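Local coordinates for protein putative aminopeptidase (Leishmania major, PDB 5NTH) that probably removes N-terminal amino acids from peptides as a manganese-dependent aminopeptidase of the M17 family, and binds the inhibitor actinonin at its two-metal site, at residues I393-G398 with Y494-H499; A294-G299 with D397-A402; K380-M385 with A475-I480; A417-A422 with F508-M513; A274-L279 with S353-L358. All coordinates share one frame; numbering follows the deposited sequence.

In the fold
All five contacts lie in the catalytic domain, and interactions 2, 4 and 5 draw on its large mixed sheet. Along the chain interaction 5 (strands 275-282 and 349-361) overlaps interaction 2, whose strand 291-300 is the next neighbour of 349-361; their centres are about 7 Å apart. Interactions 1 and 2 share helix 391-404, with centres about 8 Å apart. Interaction 3, in a small separate sheet, interleaves with interaction 1 along the chain, centres about 11 Å apart. Interaction 4, at the end of strand 412-417, has its centre about 13 Å from that of interaction 2. Interaction 2 supplies Lys298 to manganese, interaction 4 Leu419, Thr420 and Gly421 to the actinonin pocket; the others pack nearby.

Interaction 1 of 5, residues I393-G398 with Y494-H499; sequences IVLGDG and YFVEQH
Helices 391-404 and 488-497 meet closely where Gly396 and Val496 face each other, their CA atoms 4.8 Å apart. This is a helix-helix contact within the alpha/beta catalytic domain of the M17 family, and both helices lean on strand 412-417, Leu395 and Val496 each touching Asp415 there. The close approach depends on Gly396: with no side chain in the way, His499 can come in over the Gly396 backbone, setting its CB 3.4 Å from Gly396 O. The imidazole continues past Gly396 CA, while its ND1 is hydrogen-bonded to Ser378. Branched and aliphatic residues fill the groove beside the glycine. The two branches of Val496 lie along Leu395, CG1 4.0 Å from Leu395 CB and CG2 4.1 Å from the methyl Leu395 CD1. The branched, flexible chain of Leu395 spans from Val496 to Ala417 of the strand. Just before Val496, the ring of Phe495 extends toward the other helix, since chi1 of -179° sets CG anti to the backbone N. No hydrogen bond crosses this buried interface, so apolar fit carries it. Ile393 N nears the ring obliquely, 3.9 Å from Phe495 CE1, and at the ring's tip Phe495 CZ lies 4.2 Å from Ile393 CG1.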
# COMPACT_ATOMS: atom_id res chain seq x y z
N ILE A 393 -8.17 26.42 -4.62
CA ILE A 393 -8.30 27.42 -3.60
C ILE A 393 -7.69 28.72 -4.00
O ILE A 393 -8.33 29.75 -3.93
CB ILE A 393 -7.67 26.99 -2.29
CG1 ILE A 393 -8.53 25.88 -1.65
CG2 ILE A 393 -7.58 28.18 -1.36
CD1 ILE A 393 -7.94 25.25 -0.41
N VAL A 394 -6.43 28.69 -4.39
CA VAL A 394 -5.76 29.93 -4.77
C VAL A 394 -6.45 30.54 -5.98
O VAL A 394 -6.52 31.75 -6.11
CB VAL A 394 -4.27 29.71 -5.12
CG1 VAL A 394 -3.52 28.97 -4.01
CG2 VAL A 394 -4.13 28.95 -6.44
N LEU A 395 -6.95 29.69 -6.87
CA LEU A 395 -7.59 30.13 -8.09
C LEU A 395 -8.94 30.75 -7.80
O LEU A 395 -9.38 31.66 -8.49
CB LEU A 395 -7.82 28.98 -9.05
CG LEU A 395 -6.68 28.45 -9.88
CD1 LEU A 395 -7.19 27.24 -10.66
CD2 LEU A 395 -6.13 29.51 -10.83
N GLY A 396 -9.61 30.21 -6.80
CA GLY A 396 -10.80 30.81 -6.30
C GLY A 396 -10.59 32.26 -5.96
O GLY A 396 -11.37 33.08 -6.40
N ASP A 397 -9.56 32.62 -5.21
CA ASP A 397 -9.32 34.04 -4.92
C ASP A 397 -8.91 34.77 -6.21
O ASP A 397 -9.17 35.96 -6.38
CB ASP A 397 -8.28 34.24 -3.80
CG ASP A 397 -8.87 34.07 -2.39
OD1 ASP A 397 -10.09 34.19 -2.20
OD2 ASP A 397 -8.12 33.84 -1.44
N GLY A 398 -8.28 34.06 -7.14
CA GLY A 398 -7.83 34.67 -8.37
C GLY A 398 -8.98 35.12 -9.25
O GLY A 398 -8.98 36.23 -9.78
N TYR A 494 -15.58 23.34 -11.06
CA TYR A 494 -16.76 23.77 -10.28
C TYR A 494 -16.38 24.49 -9.00
O TYR A 494 -17.00 25.48 -8.62
CB TYR A 494 -17.64 22.55 -9.94
CG TYR A 494 -18.74 22.84 -8.95
CD1 TYR A 494 -19.96 23.39 -9.36
CD2 TYR A 494 -18.56 22.56 -7.59
CE1 TYR A 494 -20.96 23.67 -8.44
CE2 TYR A 494 -19.54 22.82 -6.66
CZ TYR A 494 -20.74 23.37 -7.09
OH TYR A 494 -21.71 23.64 -6.15
N PHE A 495 -15.35 24.01 -8.33
CA PHE A 495 -14.91 24.66 -7.14
C PHE A 495 -14.59 26.09 -7.50
O PHE A 495 -15.10 26.98 -6.89
CB PHE A 495 -13.68 24.00 -6.53
CG PHE A 495 -13.23 24.67 -5.28
CD1 PHE A 495 -12.41 25.79 -5.32
CD2 PHE A 495 -13.70 24.23 -4.05
CE1 PHE A 495 -12.02 26.44 -4.15
CE2 PHE A 495 -13.32 24.87 -2.88
CZ PHE A 495 -12.48 25.99 -2.93
N VAL A 496 -13.76 26.29 -8.52
CA VAL A 496 -13.33 27.64 -8.93
C VAL A 496 -14.50 28.47 -9.42
O VAL A 496 -14.59 29.65 -9.17
CB VAL A 496 -12.29 27.61 -10.05
CG1 VAL A 496 -11.69 28.99 -10.24
CG2 VAL A 496 -11.16 26.63 -9.75
N GLU A 497 -15.39 27.85 -10.16
CA GLU A 497 -16.55 28.58 -10.63
C GLU A 497 -17.33 29.27 -9.50
O GLU A 497 -17.85 30.37 -9.69
CB GLU A 497 -17.48 27.65 -11.38
CG GLU A 497 -18.50 28.38 -12.21
CD GLU A 497 -19.41 27.42 -12.94
OE1 GLU A 497 -19.39 26.22 -12.59
OE2 GLU A 497 -20.13 27.86 -13.87
N GLN A 498 -17.40 28.66 -8.32
CA GLN A 498 -18.23 29.23 -7.28
C GLN A 498 -17.72 30.55 -6.76
O GLN A 498 -18.45 31.22 -6.07
CB GLN A 498 -18.38 28.28 -6.10
CG GLN A 498 -18.89 26.90 -6.43
CD GLN A 498 -20.00 26.90 -7.46
OE1 GLN A 498 -19.77 26.60 -8.63
NE2 GLN A 498 -21.20 27.26 -7.04
N HIS A 499 -16.48 30.92 -7.07
CA HIS A 499 -15.88 32.12 -6.48
C HIS A 499 -15.91 33.30 -7.44
O HIS A 499 -15.35 34.35 -7.14
CB HIS A 499 -14.48 31.78 -5.91
CG HIS A 499 -14.57 30.73 -4.83
ND1 HIS A 499 -15.00 31.01 -3.55
CD2 HIS A 499 -14.43 29.38 -4.89
CE1 HIS A 499 -15.08 29.89 -2.86
NE2 HIS A 499 -14.75 28.88 -3.65

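Interaction 2 of 5, residues A294-G299 with D397-A402; sequences AMVGKG and DGVYYA. With MN (manganese (II) ion), chain C.
Lys298 NZ lies 2.0 Å from a manganese ion, two residues along the strand from Val296, a residue that packs on helix 391-404. The lysine chain is extended, with CG anti to the backbone N (chi1 176°), and this carries the amine to the metal, where Asp303, Asp321 and Glu390 complete the protein ligands. Strand 294-299 and helix 397-402 run nearly antiparallel, 160° apart, with axes 8.4 Å from each other. The helix belongs to a beta-alpha-beta crossover from strand 349-361 to strand 412-417, and it packs on 291-300, the parallel strand lying between those two. Val296 enters the helix surface with both branches. Its CG1 rests on Gly398, 4.0 Å from Gly398 C, where the absence of a side chain makes room for a methyl group. Its CG2 lies 3.9 Å from Val399 CG1, the two valines crossing at about a right angle, and 4.0 Å from Ala402 CB. Farther from the metal, small residues match: Ala294 CB meets Ala402 CB at 4.1 Å. With no hydrogen bond across the interface, apolar contacts, to side chains and to the Gly398 backbone, join helix and strand, leaving the polar chemistry to the metal end of the strand.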
# COMPACT_ATOMS: atom_id res chain seq x y z
N ALA A 294 -10.55 38.53 -19.10
CA ALA A 294 -9.69 38.28 -17.96
C ALA A 294 -9.20 36.85 -18.06
O ALA A 294 -9.91 35.95 -18.50
CB ALA A 294 -10.44 38.50 -16.68
N MET A 295 -7.95 36.68 -17.66
CA MET A 295 -7.32 35.37 -17.64
C MET A 295 -6.78 35.09 -16.24
O MET A 295 -6.37 36.02 -15.53
CB MET A 295 -6.23 35.34 -18.69
CG MET A 295 -6.75 35.24 -20.12
SD MET A 295 -5.44 34.98 -21.35
CE MET A 295 -4.30 36.32 -20.99
N VAL A 296 -6.79 33.83 -15.82
CA VAL A 296 -6.31 33.44 -14.48
C VAL A 296 -5.59 32.11 -14.52
O VAL A 296 -6.07 31.15 -15.13
CB VAL A 296 -7.45 33.33 -13.46
CG1 VAL A 296 -6.92 33.13 -12.05
CG2 VAL A 296 -8.33 34.57 -13.48
N GLY A 297 -4.45 32.04 -13.84
CA GLY A 297 -3.63 30.84 -13.88
C GLY A 297 -3.06 30.43 -12.55
O GLY A 297 -2.68 31.28 -11.73
N LYS A 298 -3.00 29.11 -12.35
CA LYS A 298 -2.42 28.51 -11.16
C LYS A 298 -0.90 28.66 -11.24
O LYS A 298 -0.26 28.05 -12.08
CB LYS A 298 -2.83 27.03 -11.06
CG LYS A 298 -2.21 26.22 -9.90
CD LYS A 298 -2.78 24.80 -9.85
CE LYS A 298 -1.79 23.77 -9.29
NZ LYS A 298 -2.37 22.55 -8.66
N GLY A 299 -0.36 29.51 -10.37
CA GLY A 299 1.08 29.68 -10.18
C GLY A 299 1.62 29.00 -8.92
O GLY A 299 2.31 29.63 -8.10
N ASP A 397 -9.56 32.62 -5.21
CA ASP A 397 -9.32 34.04 -4.92
C ASP A 397 -8.91 34.77 -6.21
O ASP A 397 -9.17 35.96 -6.38
CB ASP A 397 -8.28 34.24 -3.80
CG ASP A 397 -8.87 34.07 -2.39
OD1 ASP A 397 -10.09 34.19 -2.20
OD2 ASP A 397 -8.12 33.84 -1.44
N GLY A 398 -8.28 34.06 -7.14
CA GLY A 398 -7.83 34.67 -8.37
C GLY A 398 -8.98 35.12 -9.25
O GLY A 398 -8.98 36.23 -9.78
N VAL A 399 -9.95 34.24 -9.43
CA VAL A 399 -11.04 34.56 -10.30
C VAL A 399 -11.91 35.64 -9.67
O VAL A 399 -12.38 36.54 -10.38
CB VAL A 399 -11.83 33.32 -10.74
CG1 VAL A 399 -10.91 32.39 -11.52
CG2 VAL A 399 -12.50 32.61 -9.56
N TYR A 400 -12.08 35.62 -8.34
CA TYR A 400 -12.82 36.69 -7.68
C TYR A 400 -12.13 38.03 -7.90
O TYR A 400 -12.76 38.99 -8.32
CB TYR A 400 -13.06 36.44 -6.19
CG TYR A 400 -13.96 37.51 -5.66
CD1 TYR A 400 -15.36 37.41 -5.77
CD2 TYR A 400 -13.42 38.69 -5.15
CE1 TYR A 400 -16.19 38.44 -5.31
CE2 TYR A 400 -14.24 39.73 -4.70
CZ TYR A 400 -15.62 39.61 -4.78
OH TYR A 400 -16.40 40.65 -4.35
N TYR A 401 -10.85 38.11 -7.63
CA TYR A 401 -10.11 39.34 -7.97
C TYR A 401 -10.37 39.83 -9.39
O TYR A 401 -10.57 41.01 -9.61
CB TYR A 401 -8.61 39.17 -7.85
CG TYR A 401 -7.92 40.47 -8.19
CD1 TYR A 401 -7.76 41.43 -7.22
CD2 TYR A 401 -7.51 40.77 -9.50
CE1 TYR A 401 -7.17 42.65 -7.50
CE2 TYR A 401 -6.92 42.00 -9.80
CZ TYR A 401 -6.75 42.95 -8.78
OH TYR A 401 -6.19 44.20 -8.98
N ALA A 402 -10.31 38.93 -10.35
CA ALA A 402 -10.35 39.30 -11.76
C ALA A 402 -11.75 39.69 -12.16
O ALA A 402 -11.92 40.55 -13.03
CB ALA A 402 -9.86 38.17 -12.62
MN MN C . -1.09 21.43 -7.60

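Interaction 3 of 5, residues K380-M385 with A475-I480; sequences KSVEVM and ADMRNI
Glu383 and Arg478 lie side by side on one face of a parallel strand pair in a small mixed sheet, pointing the same way, with carboxylate and guanidinium planes 48° apart. The arginine grips a single oxygen side-on: NE and NH1 each lie 2.8 Å from Glu383 OE1, which sits in the guanidinium plane. NE comes from above the carboxylate plane and NH1 on the syn side though tilted out of the plane, both from the same face; Ser472 OG also bonds OE1. The chain of Met385 folds back at chi2 (-81°), which brings its sulfur above one guanidinium face, offset toward the rim and 3.4 Å from Arg478 NE.

At the other end Ser381 and Asp476 clasp one another. Ser381 N gives an almost straight bond to Asp476 OD2 (2.8 Å, 176°), met on the anti side, while Asp476 N bonds Ser381 OG, also at 2.8 Å. The short side chains suit this reciprocal grip, and Asp476 OD1 turns to Ala167 N of a neighbouring subunit. Between the two ends, Glu383 N bonds Met477 O at 2.7 Å. Asn479 OD1 takes Met385 N (3.2 Å), its ND2 going to Asn386 O.

On the opposite face, Val382 CG2 meets Met477 CG at 3.8 Å. That apolar face rests on Phe495 of helix 488-497, while strand 373-375 flanks 381-383 on its other side, completing three strands.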
# COMPACT_ATOMS: atom_id res chain seq x y z
N LYS A 380 -17.47 32.99 0.47
CA LYS A 380 -17.81 31.59 0.63
C LYS A 380 -16.76 30.91 1.53
O LYS A 380 -15.55 31.12 1.35
CB LYS A 380 -17.90 30.91 -0.74
CG LYS A 380 -18.94 31.50 -1.69
CD LYS A 380 -20.29 30.78 -1.65
CE LYS A 380 -20.54 29.93 -2.90
NZ LYS A 380 -20.85 30.76 -4.09
N SER A 381 -17.24 30.14 2.51
CA SER A 381 -16.37 29.45 3.46
C SER A 381 -16.01 28.06 2.94
O SER A 381 -16.85 27.36 2.39
CB SER A 381 -17.06 29.35 4.82
OG SER A 381 -18.22 28.55 4.74
N VAL A 382 -14.76 27.64 3.13
CA VAL A 382 -14.32 26.37 2.56
C VAL A 382 -13.72 25.48 3.62
O VAL A 382 -12.85 25.92 4.37
CB VAL A 382 -13.28 26.57 1.44
CG1 VAL A 382 -12.75 25.24 0.95
CG2 VAL A 382 -13.92 27.29 0.28
N GLU A 383 -14.17 24.24 3.67
CA GLU A 383 -13.60 23.27 4.61
C GLU A 383 -12.53 22.44 3.92
O GLU A 383 -12.83 21.59 3.08
CB GLU A 383 -14.67 22.34 5.20
CG GLU A 383 -14.16 21.63 6.46
CD GLU A 383 -15.07 20.53 6.97
OE1 GLU A 383 -16.06 20.20 6.27
OE2 GLU A 383 -14.77 19.97 8.08
N VAL A 384 -11.28 22.66 4.30
CA VAL A 384 -10.16 21.98 3.67
C VAL A 384 -10.08 20.55 4.13
O VAL A 384 -9.71 20.30 5.24
CB VAL A 384 -8.84 22.69 4.03
CG1 VAL A 384 -7.65 21.98 3.40
CG2 VAL A 384 -8.88 24.15 3.58
N MET A 385 -10.38 19.60 3.26
CA MET A 385 -10.27 18.17 3.59
C MET A 385 -8.99 17.53 3.10
O MET A 385 -8.55 16.52 3.65
CB MET A 385 -11.43 17.42 2.98
CG MET A 385 -12.79 17.90 3.43
SD MET A 385 -13.20 17.21 5.04
CE MET A 385 -12.25 18.21 6.18
N ALA A 475 -19.34 24.40 6.68
CA ALA A 475 -18.88 25.44 5.77
C ALA A 475 -19.67 25.34 4.50
O ALA A 475 -20.41 24.38 4.27
CB ALA A 475 -17.41 25.29 5.49
N ASP A 476 -19.52 26.34 3.66
CA ASP A 476 -20.29 26.38 2.43
C ASP A 476 -19.96 25.20 1.52
O ASP A 476 -20.86 24.63 0.92
CB ASP A 476 -20.12 27.73 1.72
CG ASP A 476 -20.77 28.86 2.49
OD1 ASP A 476 -21.97 28.69 2.92
OD2 ASP A 476 -20.06 29.90 2.66
N MET A 477 -18.68 24.82 1.49
CA MET A 477 -18.24 23.69 0.70
C MET A 477 -16.91 23.13 1.22
O MET A 477 -16.18 23.79 1.95
CB MET A 477 -18.03 24.16 -0.71
CG MET A 477 -16.93 25.22 -0.84
SD MET A 477 -16.95 26.16 -2.38
CE MET A 477 -17.32 24.82 -3.51
N ARG A 478 -16.59 21.93 0.78
CA ARG A 478 -15.25 21.37 1.01
C ARG A 478 -14.39 21.74 -0.16
O ARG A 478 -14.87 22.44 -1.04
CB ARG A 478 -15.33 19.87 1.15
CG ARG A 478 -16.27 19.57 2.28
CD ARG A 478 -16.20 18.18 2.81
NE ARG A 478 -16.36 18.27 4.26
CZ ARG A 478 -16.79 17.29 5.04
NH1 ARG A 478 -16.90 17.51 6.34
NH2 ARG A 478 -17.10 16.10 4.54
N ASN A 479 -13.15 21.29 -0.20
CA ASN A 479 -12.34 21.49 -1.40
C ASN A 479 -11.97 20.22 -2.16
O ASN A 479 -11.13 20.26 -3.03
CB ASN A 479 -11.10 22.26 -1.03
CG ASN A 479 -10.04 21.38 -0.43
OD1 ASN A 479 -10.36 20.35 0.18
ND2 ASN A 479 -8.78 21.75 -0.61
N ILE A 480 -12.58 19.08 -1.83
CA ILE A 480 -12.38 17.81 -2.56
C ILE A 480 -13.74 17.10 -2.44
O ILE A 480 -14.49 17.40 -1.54
CB ILE A 480 -11.23 16.94 -1.97

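Interaction 4 of 5, residues A417-A422 with F508-M513; sequences ATLTGA and FVHVDM. With BB2 (actinonin), chain E.
Backbone bonds first join Ala417 to strand 508-512: Ala417 N donates to Val511 O (3.0 Å), and Met513 N to Ala417 O (2.8 Å), a parallel bridge with Asp512 between them.

Side-chain bonds centre on the Asp512 carboxylate; chi1 of -171° sets CG anti to the backbone N and carries the carboxylate to the loop. OD1 accepts Leu419 N at 2.9 Å, syn but 31° out of the carboxylate plane, with a weak second bond from Thr420 N. OD2 takes the Thr420 hydroxyl on its syn lone pair, OG1 to OD2 2.7 Å, and is also bonded by Ser489. An aspartate suits the place because its two oxygens can hold successive residues of a loop. Thr420 OG1 in turn caps Gln423 N, at the start of helix 422-427.

Apolar contacts fill the sides. Leu419 CD2 comes to the edge of the imidazole, 3.6 Å from His510 NE2, while His510 ND1 bonds Asp415. Thr418 CG2 lies 3.9 Å from Met513 SD; the Thr418 hydroxyl bonds Asp321, a manganese ligand.

The ligand bonds use main-chain atoms of this loop. Actinonin N1 donates to Leu419 O (2.8 Å, 171°), and Gly421 N reaches actinonin O13 at 3.1 Å. Placing ligand-binding loops at the carboxyl ends of parallel strands, as here after strand 412-417, is typical of active sites in alpha/beta enzymes.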
# COMPACT_ATOMS: atom_id res chain seq x y z
N ALA A 417 -4.91 25.92 -15.46
CA ALA A 417 -4.29 25.32 -14.29
C ALA A 417 -3.88 23.87 -14.55
O ALA A 417 -4.58 23.15 -15.26
CB ALA A 417 -5.28 25.38 -13.16
N THR A 418 -2.72 23.47 -14.01
CA THR A 418 -2.32 22.05 -13.91
C THR A 418 -3.03 21.50 -12.68
O THR A 418 -2.48 21.48 -11.58
CB THR A 418 -0.79 21.89 -13.72
OG1 THR A 418 -0.36 22.73 -12.65
CG2 THR A 418 -0.02 22.29 -14.95
N LEU A 419 -4.27 21.12 -12.83
CA LEU A 419 -5.09 21.07 -11.65
C LEU A 419 -5.12 19.70 -11.01
O LEU A 419 -4.95 19.61 -9.80
CB LEU A 419 -6.49 21.60 -11.92
CG LEU A 419 -7.17 22.02 -10.61
CD1 LEU A 419 -6.44 23.14 -9.89
CD2 LEU A 419 -8.60 22.44 -10.86
N THR A 420 -5.33 18.65 -11.82
CA THR A 420 -5.71 17.32 -11.32
C THR A 420 -5.14 16.19 -12.15
O THR A 420 -4.99 16.32 -13.36
CB THR A 420 -7.27 17.10 -11.31
OG1 THR A 420 -7.81 17.09 -12.64
CG2 THR A 420 -8.00 18.16 -10.46
N GLY A 421 -4.89 15.06 -11.50
CA GLY A 421 -4.61 13.80 -12.19
C GLY A 421 -5.83 13.15 -12.84
O GLY A 421 -5.70 12.32 -13.74
N ALA A 422 -7.02 13.51 -12.38
CA ALA A 422 -8.24 13.01 -12.98
C ALA A 422 -8.29 13.41 -14.45
O ALA A 422 -8.74 12.63 -15.33
CB ALA A 422 -9.44 13.55 -12.22
N PHE A 508 -17.39 31.17 -18.29
CA PHE A 508 -16.23 30.77 -17.52
C PHE A 508 -15.69 29.51 -18.18
O PHE A 508 -16.43 28.52 -18.31
CB PHE A 508 -16.67 30.46 -16.10
CG PHE A 508 -15.63 29.81 -15.26
CD1 PHE A 508 -14.57 30.55 -14.77
CD2 PHE A 508 -15.72 28.47 -14.95
CE1 PHE A 508 -13.60 29.97 -13.99
CE2 PHE A 508 -14.76 27.87 -14.16
CZ PHE A 508 -13.70 28.63 -13.67
N VAL A 509 -14.43 29.58 -18.62
CA VAL A 509 -13.78 28.48 -19.35
C VAL A 509 -12.56 28.06 -18.60
O VAL A 509 -11.59 28.80 -18.54
CB VAL A 509 -13.30 28.89 -20.75
CG1 VAL A 509 -12.75 27.69 -21.52
CG2 VAL A 509 -14.45 29.49 -21.53
N HIS A 510 -12.65 26.85 -18.05
CA HIS A 510 -11.61 26.29 -17.21
C HIS A 510 -10.83 25.27 -17.99
O HIS A 510 -11.42 24.30 -18.45
CB HIS A 510 -12.25 25.63 -16.03
CG HIS A 510 -11.29 24.92 -15.13
ND1 HIS A 510 -10.60 25.56 -14.13
CD2 HIS A 510 -10.97 23.61 -15.03
CE1 HIS A 510 -9.86 24.69 -13.48
NE2 HIS A 510 -10.08 23.50 -14.00
N VAL A 511 -9.52 25.49 -18.12
CA VAL A 511 -8.66 24.56 -18.84
C VAL A 511 -7.71 23.84 -17.88
O VAL A 511 -6.82 24.44 -17.28
CB VAL A 511 -7.85 25.25 -19.95
CG1 VAL A 511 -7.11 24.20 -20.77
CG2 VAL A 511 -8.76 26.04 -20.85
N ASP A 512 -7.93 22.55 -17.76
CA ASP A 512 -7.12 21.71 -16.88
C ASP A 512 -6.03 21.01 -17.68
O ASP A 512 -6.29 20.03 -18.32
CB ASP A 512 -8.01 20.68 -16.17
CG ASP A 512 -7.29 19.91 -15.09
OD1 ASP A 512 -6.08 20.15 -14.84
OD2 ASP A 512 -7.96 19.08 -14.47
N MET A 513 -4.82 21.51 -17.57
CA MET A 513 -3.75 21.04 -18.45
C MET A 513 -2.61 20.43 -17.65
O MET A 513 -1.47 20.69 -17.90
CB MET A 513 -3.28 22.15 -19.41
CG MET A 513 -3.43 23.58 -18.97
SD MET A 513 -2.36 23.99 -17.62
CE MET A 513 -0.88 24.33 -18.58
C5 BB2 E . -3.47 16.85 -8.07
C3 BB2 E . -2.86 18.00 -7.32
O4 BB2 E . -2.07 17.74 -6.45
N1 BB2 E . -3.15 19.26 -7.62
O2 BB2 E . -2.52 20.30 -6.90
C6 BB2 E . -4.33 16.02 -7.12
C12 BB2 E . -4.40 14.64 -7.68
O13 BB2 E . -5.25 14.40 -8.49
C7 BB2 E . -5.71 16.67 -6.98
C8 BB2 E . -6.69 15.88 -6.12
C9 BB2 E . -6.29 15.85 -4.66
C10 BB2 E . -6.22 14.43 -4.12
C11 BB2 E . -7.60 13.85 -3.93
N14 BB2 E . -3.52 13.72 -7.29
C15 BB2 E . -3.53 12.37 -7.84
C16 BB2 E . -2.10 11.82 -8.04
C18 BB2 E . -1.95 10.31 -7.82
C17 BB2 E . -1.57 12.21 -9.44
C19 BB2 E . -4.48 11.52 -7.03
O20 BB2 E . -5.57 11.33 -7.52
N21 BB2 E . -4.16 11.00 -5.82
C22 BB2 E . -4.81 9.77 -5.35
C23 BB2 E . -3.19 11.44 -4.81
C24 BB2 E . -2.89 10.24 -3.92
C25 BB2 E . -3.83 9.13 -4.35
C26 BB2 E . -6.11 10.19 -4.66
O27 BB2 E . -7.06 10.72 -5.59

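Interaction 5 of 5, residues A274-L279 with S353-L358; sequences AHLVTL and SVTLCL
The imidazole of His275 turns away from the partner strand, Leu358 CD1 nearing it obliquely; His275 also touches Thr229 and Ala233 of helix 229-243. Its chi1 of -58° swings the ring toward its own backbone N, so the contact with the partner strand falls to the base of the side chain: His275 CB is 4.0 Å from Leu358 CB. Next on this face, Val277 CG2 meets Leu358 CD1 at 3.7 Å, and Leu279 CB lies 3.8 Å from Val354 CG1. Beta-branched and leucine residues suit a layer pressed by helices, here 229-243 and 323-341. The backbones form an antiparallel pair within the mixed sheet of the catalytic domain. His275, Val277 and Leu279 are hydrogen-bonded pairs with Leu358, Leu356 and Val354; His275 N, for example, donates to Leu358 O at 2.9 Å. Thr278 and Thr355 form a non-hydrogen-bonded pair on the face turned to helix 391-404. The hydroxyls add a side-chain bond across a pair whose backbone groups point outward, Thr278 OG1 to Thr355 OG1 2.6 Å, giving each buried hydroxyl a polar partner, either being able to donate. Tyr401 of the helix packs on both threonines. Farther along the same face, Leu276 CD2 rests 3.8 Å from Cys357 SG, a weakly polar thiol that also touches Val394.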
# COMPACT_ATOMS: atom_id res chain seq x y z
N ALA A 274 3.02 34.33 -0.68
CA ALA A 274 2.04 34.34 -1.74
C ALA A 274 1.89 35.72 -2.42
O ALA A 274 2.16 36.75 -1.82
CB ALA A 274 0.70 33.87 -1.20
N HIS A 275 1.49 35.70 -3.70
CA HIS A 275 1.17 36.92 -4.44
C HIS A 275 -0.02 36.68 -5.34
O HIS A 275 -0.09 35.66 -6.02
CB HIS A 275 2.26 37.36 -5.41
CG HIS A 275 3.61 37.61 -4.81
ND1 HIS A 275 4.38 36.61 -4.27
CD2 HIS A 275 4.36 38.74 -4.77
CE1 HIS A 275 5.53 37.12 -3.87
NE2 HIS A 275 5.55 38.41 -4.17
N LEU A 276 -0.92 37.65 -5.38
CA LEU A 276 -1.76 37.81 -6.55
C LEU A 276 -1.14 38.91 -7.39
O LEU A 276 -0.95 40.03 -6.94
CB LEU A 276 -3.20 38.12 -6.18
CG LEU A 276 -4.02 36.87 -5.84
CD1 LEU A 276 -5.33 37.29 -5.25
CD2 LEU A 276 -4.29 36.01 -7.06
N VAL A 277 -0.78 38.56 -8.61
CA VAL A 277 -0.16 39.50 -9.50
C VAL A 277 -1.05 39.55 -10.72
O VAL A 277 -1.35 38.50 -11.31
CB VAL A 277 1.24 39.04 -9.91
CG1 VAL A 277 1.91 40.11 -10.76
CG2 VAL A 277 2.07 38.70 -8.69
N THR A 278 -1.48 40.77 -11.08
CA THR A 278 -2.32 40.97 -12.24
C THR A 278 -1.74 42.06 -13.12
O THR A 278 -1.43 43.15 -12.65
CB THR A 278 -3.74 41.36 -11.86
OG1 THR A 278 -4.38 40.27 -11.20
CG2 THR A 278 -4.53 41.73 -13.14
N LEU A 279 -1.62 41.73 -14.41
CA LEU A 279 -1.21 42.66 -15.45
C LEU A 279 -2.41 42.89 -16.31
O LEU A 279 -3.16 41.95 -16.58
CB LEU A 279 -0.08 42.08 -16.31
CG LEU A 279 1.32 42.19 -15.72
CD1 LEU A 279 1.46 41.36 -14.46
CD2 LEU A 279 2.39 41.81 -16.73
N SER A 353 -6.53 41.19 -19.19
CA SER A 353 -6.08 41.12 -17.81
C SER A 353 -5.47 39.75 -17.63
O SER A 353 -5.97 38.78 -18.19
CB SER A 353 -7.31 41.29 -16.95
OG SER A 353 -7.15 40.86 -15.63
N VAL A 354 -4.36 39.65 -16.93
CA VAL A 354 -3.87 38.31 -16.56
C VAL A 354 -3.54 38.31 -15.09
O VAL A 354 -2.84 39.20 -14.63
CB VAL A 354 -2.67 37.80 -17.41
CG1 VAL A 354 -1.49 38.76 -17.40
CG2 VAL A 354 -2.26 36.40 -16.94
N THR A 355 -4.08 37.32 -14.37
CA THR A 355 -3.89 37.21 -12.93
C THR A 355 -3.09 35.94 -12.59
O THR A 355 -3.50 34.82 -12.88
CB THR A 355 -5.24 37.25 -12.20
OG1 THR A 355 -5.84 38.53 -12.40
CG2 THR A 355 -5.05 37.03 -10.70
N LEU A 356 -1.95 36.13 -11.97
CA LEU A 356 -1.13 35.03 -11.54
C LEU A 356 -1.37 34.72 -10.09
O LEU A 356 -1.13 35.57 -9.22
CB LEU A 356 0.33 35.37 -11.74
CG LEU A 356 0.57 35.81 -13.17
CD1 LEU A 356 2.01 36.27 -13.32
CD2 LEU A 356 0.25 34.66 -14.12
N CYS A 357 -1.83 33.50 -9.83
CA CYS A 357 -2.06 33.08 -8.45
C CYS A 357 -0.84 32.40 -7.89
O CYS A 357 -0.73 31.19 -8.00
CB CYS A 357 -3.25 32.15 -8.39
SG CYS A 357 -4.72 32.83 -9.16
N LEU A 358 0.05 33.16 -7.27
CA LEU A 358 1.39 32.67 -6.89
C LEU A 358 1.47 32.21 -5.46
O LEU A 358 1.01 32.93 -4.59
CB LEU A 358 2.44 33.76 -7.07
CG LEU A 358 2.48 34.35 -8.46
CD1 LEU A 358 3.63 35.32 -8.55
CD2 LEU A 358 2.64 33.25 -9.51